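Local coordinates for envelope glycoprotein E (Human herpesvirus 1, PDB 2GIY) that forms with gI a heterodimer that binds the Fc part of host IgG and is required for cell-to-cell spread of the virus in epithelial cells, at residues 17-22 and 159-164; 28-33 and 130-135; 96-101 and 124-129. All blocks are in the same frame, centred on the assembly; numbering follows the deposited sequence.

Contact 1: residues 17-22 and 159-164; sequences TPEAIL and WGHITI
Ala20 and Ile21 pair with Thr163 and Ile164 as a short parallel beta ladder, in the manner of strand A' beside strand G in an immunoglobulin V domain, the fold of this C-terminal part of the gE ectodomain. The assignment rests on strand directions only 15° apart and on two backbone bonds. Thr163 N donates to Glu19 O at 2.9 Å, and Ile21 N donates to Thr163 O, also at 2.9 Å; both N-H groups point almost straight at their acceptors. A CA-H...O contact from Ile162 CA reaches Glu19 O at 3.4 Å. A water lies close to Glu19 O, unusually short for a hydrogen bond, and is hydrogen-bonded to Thr163 OG1 at 2.7 Å; it may add a solvent link beside the first backbone bond.

The side chains divide between the two faces. On that of Ile21 and Ile164, Ile162 packs against the incoming segment: its CG2 touches Ile21 CG1 at 3.8 Å, while its CD1 end lies 3.3 Å from Thr17 OG1. Ile162 can do both because its two branches diverge, CG2 standing anti to the backbone N and CG1 (chi1 -51°) beside it. Near the start of the ladder the extended Glu19 chain carries its carboxylate obliquely across the NE2-CE1 part of the His161 ring, with Glu19 CD 3.7 Å from His161 NE2. The two planes are 44° apart, a slanted approach rather than a stack.

Strand 155-165 is paired along its other edge with antiparallel strand 144-152, through backbone bonds of Gly160 with Cys148, Ile162 with Tyr146 and Ile164 with Gly144. Strand 173-176 receives His161 and Thr163 at Ala173, and strand 20-22 is left as an outermost strand of the mixed sheet within this chain.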
# COMPACT_ATOMS: atom_id res chain seq x y z
N THR A 17 -2.54 -7.92 -2.37
CA THR A 17 -3.39 -9.10 -2.34
C THR A 17 -4.82 -8.76 -2.73
O THR A 17 -5.28 -7.64 -2.50
CB THR A 17 -3.45 -9.74 -0.94
OG1 THR A 17 -4.38 -10.84 -0.96
CG2 THR A 17 -3.92 -8.73 0.10
N PRO A 18 -5.53 -9.70 -3.36
CA PRO A 18 -6.92 -9.44 -3.74
C PRO A 18 -7.68 -9.25 -2.44
O PRO A 18 -7.29 -9.79 -1.40
CB PRO A 18 -7.32 -10.72 -4.46
CG PRO A 18 -6.03 -11.16 -5.09
CD PRO A 18 -5.04 -10.95 -3.98
N GLU A 19 -8.77 -8.48 -2.47
CA GLU A 19 -9.55 -8.23 -1.26
C GLU A 19 -10.53 -9.34 -0.92
O GLU A 19 -11.17 -9.30 0.14
CB GLU A 19 -10.30 -6.90 -1.37
CG GLU A 19 -9.41 -5.67 -1.40
CD GLU A 19 -10.20 -4.37 -1.35
OE1 GLU A 19 -11.44 -4.42 -1.44
OE2 GLU A 19 -9.57 -3.30 -1.22
N ALA A 20 -10.67 -10.33 -1.80
CA ALA A 20 -11.60 -11.42 -1.53
C ALA A 20 -11.30 -12.72 -2.25
O ALA A 20 -10.79 -12.73 -3.37
CB ALA A 20 -13.03 -10.97 -1.86
N ILE A 21 -11.62 -13.82 -1.59
CA ILE A 21 -11.45 -15.16 -2.14
C ILE A 21 -12.76 -15.88 -1.88
O ILE A 21 -13.10 -16.16 -0.73
CB ILE A 21 -10.32 -15.96 -1.46
CG1 ILE A 21 -8.98 -15.28 -1.69
CG2 ILE A 21 -10.29 -17.38 -2.03
CD1 ILE A 21 -7.82 -15.95 -0.95
N LEU A 22 -13.50 -16.18 -2.94
CA LEU A 22 -14.76 -16.90 -2.79
C LEU A 22 -14.46 -18.37 -3.04
O LEU A 22 -13.80 -18.71 -4.03
CB LEU A 22 -15.80 -16.39 -3.80
CG LEU A 22 -16.56 -15.10 -3.48
CD1 LEU A 22 -17.50 -15.35 -2.31
CD2 LEU A 22 -15.59 -13.97 -3.15
N TRP A 159 -0.42 -3.57 6.01
CA TRP A 159 -1.52 -4.48 6.34
C TRP A 159 -2.47 -4.58 5.16
O TRP A 159 -2.49 -3.72 4.27
CB TRP A 159 -2.28 -4.02 7.59
CG TRP A 159 -3.18 -2.83 7.39
CD1 TRP A 159 -2.82 -1.51 7.46
CD2 TRP A 159 -4.58 -2.85 7.07
NE1 TRP A 159 -3.91 -0.71 7.21
CE2 TRP A 159 -5.00 -1.50 6.96
CE3 TRP A 159 -5.51 -3.87 6.86
CZ2 TRP A 159 -6.33 -1.16 6.66
CZ3 TRP A 159 -6.83 -3.53 6.55
CH2 TRP A 159 -7.22 -2.18 6.46
N GLY A 160 -3.25 -5.66 5.15
CA GLY A 160 -4.21 -5.86 4.09
C GLY A 160 -5.31 -6.76 4.59
O GLY A 160 -5.16 -7.40 5.63
N HIS A 161 -6.43 -6.79 3.87
CA HIS A 161 -7.53 -7.65 4.27
C HIS A 161 -8.02 -8.52 3.12
O HIS A 161 -7.91 -8.14 1.95
CB HIS A 161 -8.70 -6.82 4.82
CG HIS A 161 -9.32 -5.90 3.81
ND1 HIS A 161 -8.73 -4.73 3.39
CD2 HIS A 161 -10.49 -6.00 3.12
CE1 HIS A 161 -9.50 -4.14 2.50
NE2 HIS A 161 -10.58 -4.89 2.32
N ILE A 162 -8.54 -9.69 3.47
CA ILE A 162 -9.08 -10.62 2.50
C ILE A 162 -10.33 -11.26 3.09
O ILE A 162 -10.26 -11.87 4.16
CB ILE A 162 -8.11 -11.79 2.20
CG1 ILE A 162 -6.72 -11.26 1.84
CG2 ILE A 162 -8.66 -12.62 1.03
CD1 ILE A 162 -5.71 -12.37 1.66
N THR A 163 -11.46 -11.11 2.42
CA THR A 163 -12.67 -11.76 2.89
C THR A 163 -12.64 -13.12 2.20
O THR A 163 -12.74 -13.22 0.97
CB THR A 163 -13.95 -11.00 2.49
OG1 THR A 163 -14.00 -9.75 3.19
CG2 THR A 163 -15.18 -11.82 2.85
N ILE A 164 -12.47 -14.16 3.01
CA ILE A 164 -12.40 -15.52 2.50
C ILE A 164 -13.66 -16.25 2.93
O ILE A 164 -13.86 -16.49 4.12
CB ILE A 164 -11.18 -16.24 3.09
CG1 ILE A 164 -9.92 -15.42 2.78
CG2 ILE A 164 -11.07 -17.65 2.52
CD1 ILE A 164 -8.64 -15.99 3.39
O HOH W 1 -12.44 -8.01 1.93

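Contact 2: residues 28-33 and 130-135; sequences TFSTNV and SVNLEF
Phe29 and Phe135 form an antiparallel hydrogen-bonded pair, Phe29 N reaching Phe135 O at 3.0 Å and Phe135 N reaching Phe29 O at 2.8 Å, and Thr31 N to Leu133 O extends the ladder past the non-hydrogen-bonded pair Ser30-Glu134.

On the phenylalanine face the rings lie nearly parallel, their planes 16° apart, but are slid so far that they barely overlap, with centroids 4.9 Å apart. What sits over the Phe29 ring is instead Phe135 CB, a CH-pi contact displaced toward the rim. Where regular pairing stops, side chains take over. Thr31 OG1 is held between the backbone N and the carbonyl carbon (chi1 58°), where it accepts from Leu133 N at 2.9 Å and donates to Asn132 OD1 at 2.7 Å. The same OD1 accepts Val33 N at 2.7 Å on a lone pair, with an N-H angle of 170°. Asn132 ND2 donates one N-H to a water that bridges to Asn32 OD1 and Val33 O.

Buried Asn132 is thus gripped at both ends of its amide, which fixes its flip. Its oxygen and the threonine hydroxyl stand in for main-chain partners, so Leu133 N and Val33 N find acceptors where the strands part.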
# COMPACT_ATOMS: atom_id res chain seq x y z
N THR A 28 -9.74 -26.77 -2.22
CA THR A 28 -8.47 -26.56 -1.55
C THR A 28 -7.87 -25.37 -2.27
O THR A 28 -7.82 -25.33 -3.49
CB THR A 28 -7.54 -27.78 -1.70
OG1 THR A 28 -8.06 -28.87 -0.93
CG2 THR A 28 -6.14 -27.45 -1.19
N PHE A 29 -7.44 -24.38 -1.50
CA PHE A 29 -6.86 -23.18 -2.09
C PHE A 29 -5.91 -22.51 -1.12
O PHE A 29 -5.81 -22.89 0.05
CB PHE A 29 -7.98 -22.21 -2.48
CG PHE A 29 -8.75 -21.67 -1.32
CD1 PHE A 29 -8.30 -20.55 -0.62
CD2 PHE A 29 -9.94 -22.27 -0.91
CE1 PHE A 29 -9.02 -20.05 0.47
CE2 PHE A 29 -10.67 -21.78 0.16
CZ PHE A 29 -10.21 -20.66 0.86
N SER A 30 -5.22 -21.50 -1.61
CA SER A 30 -4.26 -20.75 -0.81
C SER A 30 -4.44 -19.26 -1.05
O SER A 30 -4.94 -18.85 -2.09
CB SER A 30 -2.84 -21.16 -1.20
OG SER A 30 -1.88 -20.26 -0.67
N THR A 31 -4.05 -18.45 -0.07
CA THR A 31 -4.12 -17.02 -0.24
C THR A 31 -2.94 -16.72 -1.16
O THR A 31 -2.08 -17.58 -1.37
CB THR A 31 -3.93 -16.26 1.10
OG1 THR A 31 -2.66 -16.61 1.68
CG2 THR A 31 -5.05 -16.61 2.07
N ASN A 32 -2.89 -15.51 -1.70
CA ASN A 32 -1.82 -15.13 -2.60
C ASN A 32 -1.36 -13.72 -2.27
O ASN A 32 -1.50 -12.80 -3.08
CB ASN A 32 -2.29 -15.22 -4.05
CG ASN A 32 -1.20 -14.90 -5.04
OD1 ASN A 32 -0.09 -15.42 -4.95
ND2 ASN A 32 -1.51 -14.04 -6.00
N VAL A 33 -0.84 -13.55 -1.06
CA VAL A 33 -0.37 -12.26 -0.61
C VAL A 33 1.09 -12.09 -1.00
O VAL A 33 1.88 -13.03 -0.91
CB VAL A 33 -0.47 -12.14 0.93
CG1 VAL A 33 0.01 -10.78 1.40
CG2 VAL A 33 -1.91 -12.38 1.37
N SER A 130 6.24 -20.13 3.63
CA SER A 130 5.44 -19.06 3.05
C SER A 130 4.60 -18.33 4.09
O SER A 130 4.32 -18.86 5.16
CB SER A 130 4.53 -19.63 1.96
OG SER A 130 3.61 -18.66 1.49
N VAL A 131 4.19 -17.11 3.76
CA VAL A 131 3.35 -16.33 4.67
C VAL A 131 1.88 -16.52 4.30
O VAL A 131 0.99 -16.01 4.98
CB VAL A 131 3.68 -14.82 4.62
CG1 VAL A 131 5.07 -14.58 5.18
CG2 VAL A 131 3.60 -14.30 3.19
N ASN A 132 1.64 -17.26 3.22
CA ASN A 132 0.27 -17.50 2.79
C ASN A 132 -0.39 -18.63 3.57
O ASN A 132 0.27 -19.53 4.08
CB ASN A 132 0.22 -17.83 1.30
CG ASN A 132 0.41 -16.61 0.44
OD1 ASN A 132 -0.38 -15.66 0.51
ND2 ASN A 132 1.45 -16.61 -0.39
N LEU A 133 -1.71 -18.56 3.66
CA LEU A 133 -2.50 -19.56 4.36
C LEU A 133 -3.11 -20.52 3.35
O LEU A 133 -3.56 -20.10 2.29
CB LEU A 133 -3.64 -18.90 5.14
CG LEU A 133 -3.29 -17.88 6.22
CD1 LEU A 133 -4.58 -17.30 6.79
CD2 LEU A 133 -2.47 -18.55 7.32
N GLU A 134 -3.13 -21.80 3.70
CA GLU A 134 -3.73 -22.80 2.83
C GLU A 134 -4.93 -23.43 3.51
O GLU A 134 -4.87 -23.76 4.70
CB GLU A 134 -2.71 -23.88 2.46
CG GLU A 134 -1.82 -23.51 1.29
CD GLU A 134 -1.02 -24.69 0.78
OE1 GLU A 134 -1.56 -25.81 0.77
OE2 GLU A 134 0.15 -24.48 0.39
N PHE A 135 -6.01 -23.59 2.75
CA PHE A 135 -7.24 -24.20 3.25
C PHE A 135 -7.50 -25.49 2.49
O PHE A 135 -7.68 -25.48 1.27
CB PHE A 135 -8.42 -23.24 3.06
CG PHE A 135 -8.29 -21.94 3.82
CD1 PHE A 135 -7.39 -20.96 3.39
CD2 PHE A 135 -9.06 -21.70 4.95
CE1 PHE A 135 -7.28 -19.76 4.09
CE2 PHE A 135 -8.94 -20.50 5.65
CZ PHE A 135 -8.05 -19.53 5.22
O HOH W 2 1.72 -15.42 -2.89

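Contact 3: residues 96-101 and 124-129; sequences AVRSYA and LAWQAA
Arg98 swings CG away from its own N and then bends at chi3 (-85°), folding its guanidinium back over the indole of Trp126, whose chi1 lies off the usual staggered positions. The two side chains slide past each other in opposite directions. Arg98 CZ stands 4.5 Å from the centroid of the six-membered ring of Trp126, 18° off the ring normal, which meets the criterion for a cation-pi contact. It is not a flat stack, since guanidinium and indole planes are 54° apart: NH2 is the tip that dips to the face, 3.7 Å from Trp126 CG. Arg98 NE is meanwhile hydrogen-bonded to Ser130 O, so the charged end is held from a second direction.

At the benzo end of the indole, Trp126 CZ2 presses against Ala96 CB at 3.5 Å, with Val97 N near the ring plane at 3.7 Å. Trp126 NE1 is hydrogen-bonded to His117 O, which should help fix the rotation of the indole.

The two strands run nearly parallel, but their axes are 9.5 Å apart, too far for backbone pairing. Side chains bridge the gap between strand 96-103 of the larger sheet and strand 124-126 of the smaller, probably the equivalents of C' and D, toward one margin of an immunoglobulin V sandwich.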
# COMPACT_ATOMS: atom_id res chain seq x y z
N ALA A 96 -2.34 -16.80 13.23
CA ALA A 96 -1.02 -17.30 12.89
C ALA A 96 -0.01 -16.16 12.93
O ALA A 96 -0.36 -15.00 12.71
CB ALA A 96 -1.03 -17.93 11.50
N VAL A 97 1.24 -16.51 13.21
CA VAL A 97 2.30 -15.52 13.27
C VAL A 97 3.62 -16.14 12.82
O VAL A 97 4.00 -17.21 13.30
CB VAL A 97 2.52 -15.00 14.72
CG1 VAL A 97 3.65 -13.97 14.72
CG2 VAL A 97 1.24 -14.40 15.28
N ARG A 98 4.28 -15.49 11.87
CA ARG A 98 5.59 -15.96 11.43
C ARG A 98 6.52 -14.84 11.88
O ARG A 98 6.34 -13.67 11.49
CB ARG A 98 5.64 -16.16 9.91
CG ARG A 98 6.83 -17.01 9.46
CD ARG A 98 6.79 -17.34 7.97
NE ARG A 98 5.99 -18.52 7.64
CZ ARG A 98 6.31 -19.77 7.97
NH1 ARG A 98 7.42 -20.03 8.65
NH2 ARG A 98 5.55 -20.78 7.57
N SER A 99 7.50 -15.18 12.70
CA SER A 99 8.43 -14.19 13.23
C SER A 99 9.83 -14.29 12.66
O SER A 99 10.29 -15.37 12.30
CB SER A 99 8.49 -14.30 14.76
OG SER A 99 7.20 -14.12 15.31
N TYR A 100 10.49 -13.13 12.58
CA TYR A 100 11.83 -13.03 12.04
C TYR A 100 12.66 -12.21 13.03
O TYR A 100 12.16 -11.25 13.62
CB TYR A 100 11.81 -12.30 10.68
CG TYR A 100 10.82 -12.88 9.68
CD1 TYR A 100 9.44 -12.72 9.86
CD2 TYR A 100 11.26 -13.58 8.56
CE1 TYR A 100 8.53 -13.26 8.94
CE2 TYR A 100 10.37 -14.12 7.64
CZ TYR A 100 9.00 -13.96 7.84
OH TYR A 100 8.13 -14.50 6.93
N ALA A 101 13.91 -12.59 13.23
CA ALA A 101 14.76 -11.87 14.17
C ALA A 101 16.17 -11.71 13.62
O ALA A 101 16.66 -12.55 12.86
CB ALA A 101 14.79 -12.61 15.50
N LEU A 124 -6.61 -25.88 8.15
CA LEU A 124 -5.73 -24.72 7.97
C LEU A 124 -4.27 -25.10 8.16
O LEU A 124 -3.93 -25.86 9.07
CB LEU A 124 -6.09 -23.62 8.97
CG LEU A 124 -5.32 -22.30 8.83
CD1 LEU A 124 -5.72 -21.60 7.55
CD2 LEU A 124 -5.60 -21.41 10.04
N ALA A 125 -3.40 -24.57 7.30
CA ALA A 125 -1.98 -24.87 7.40
C ALA A 125 -1.13 -23.77 6.79
O ALA A 125 -1.56 -23.06 5.88
CB ALA A 125 -1.67 -26.20 6.72
N TRP A 126 0.08 -23.63 7.33
CA TRP A 126 1.06 -22.66 6.86
C TRP A 126 1.62 -23.20 5.56
O TRP A 126 2.16 -24.32 5.53
CB TRP A 126 2.23 -22.54 7.85
CG TRP A 126 2.18 -21.40 8.83
CD1 TRP A 126 2.30 -21.49 10.19
CD2 TRP A 126 2.09 -20.00 8.54
NE1 TRP A 126 2.30 -20.24 10.76
CE2 TRP A 126 2.17 -19.31 9.77
CE3 TRP A 126 1.95 -19.26 7.35
CZ2 TRP A 126 2.11 -17.91 9.85
CZ3 TRP A 126 1.90 -17.87 7.43
CH2 TRP A 126 1.98 -17.21 8.68
N GLN A 127 1.50 -22.44 4.49
CA GLN A 127 2.07 -22.88 3.23
C GLN A 127 3.57 -22.97 3.53
O GLN A 127 4.18 -21.96 3.90
CB GLN A 127 1.79 -21.86 2.13
CG GLN A 127 2.34 -22.27 0.77
CD GLN A 127 1.81 -21.40 -0.35
OE1 GLN A 127 2.71 -20.75 -1.08
NE2 GLN A 127 0.60 -21.31 -0.56
N ALA A 128 4.15 -24.16 3.39
CA ALA A 128 5.57 -24.37 3.67
C ALA A 128 6.44 -23.21 3.20
O ALA A 128 6.35 -22.78 2.05
CB ALA A 128 6.05 -25.68 3.03
N ALA A 129 7.28 -22.70 4.10
CA ALA A 129 8.18 -21.59 3.82
C ALA A 129 7.45 -20.43 3.15
O ALA A 129 7.97 -19.80 2.24
CB ALA A 129 9.32 -22.07 2.93

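In the fold
The three contacts sample the two sheets of one sandwich. Contact 1 closes one edge of the larger sheet, contact 2 lies in the smaller, and contact 3 joins the two toward a margin. Each is partly buried. Contacts 1 and 2 meet in the interior, where Ile164 CG2 is 3.5 Å from Phe29 CZ. Contacts 2 and 3 share the smaller sheet: Glu134 N lies 3.0 Å from Ala125 O, a probable hydrogen bond. Contact 1 is held by main-chain bonds; contact 2 divides its bonds evenly between main chain and side chains; contact 3, without backbone bonds, relies on a cation-pi pair and apolar indole contact. Contacts 1 and 3 do not touch, their centres about 18 Å apart.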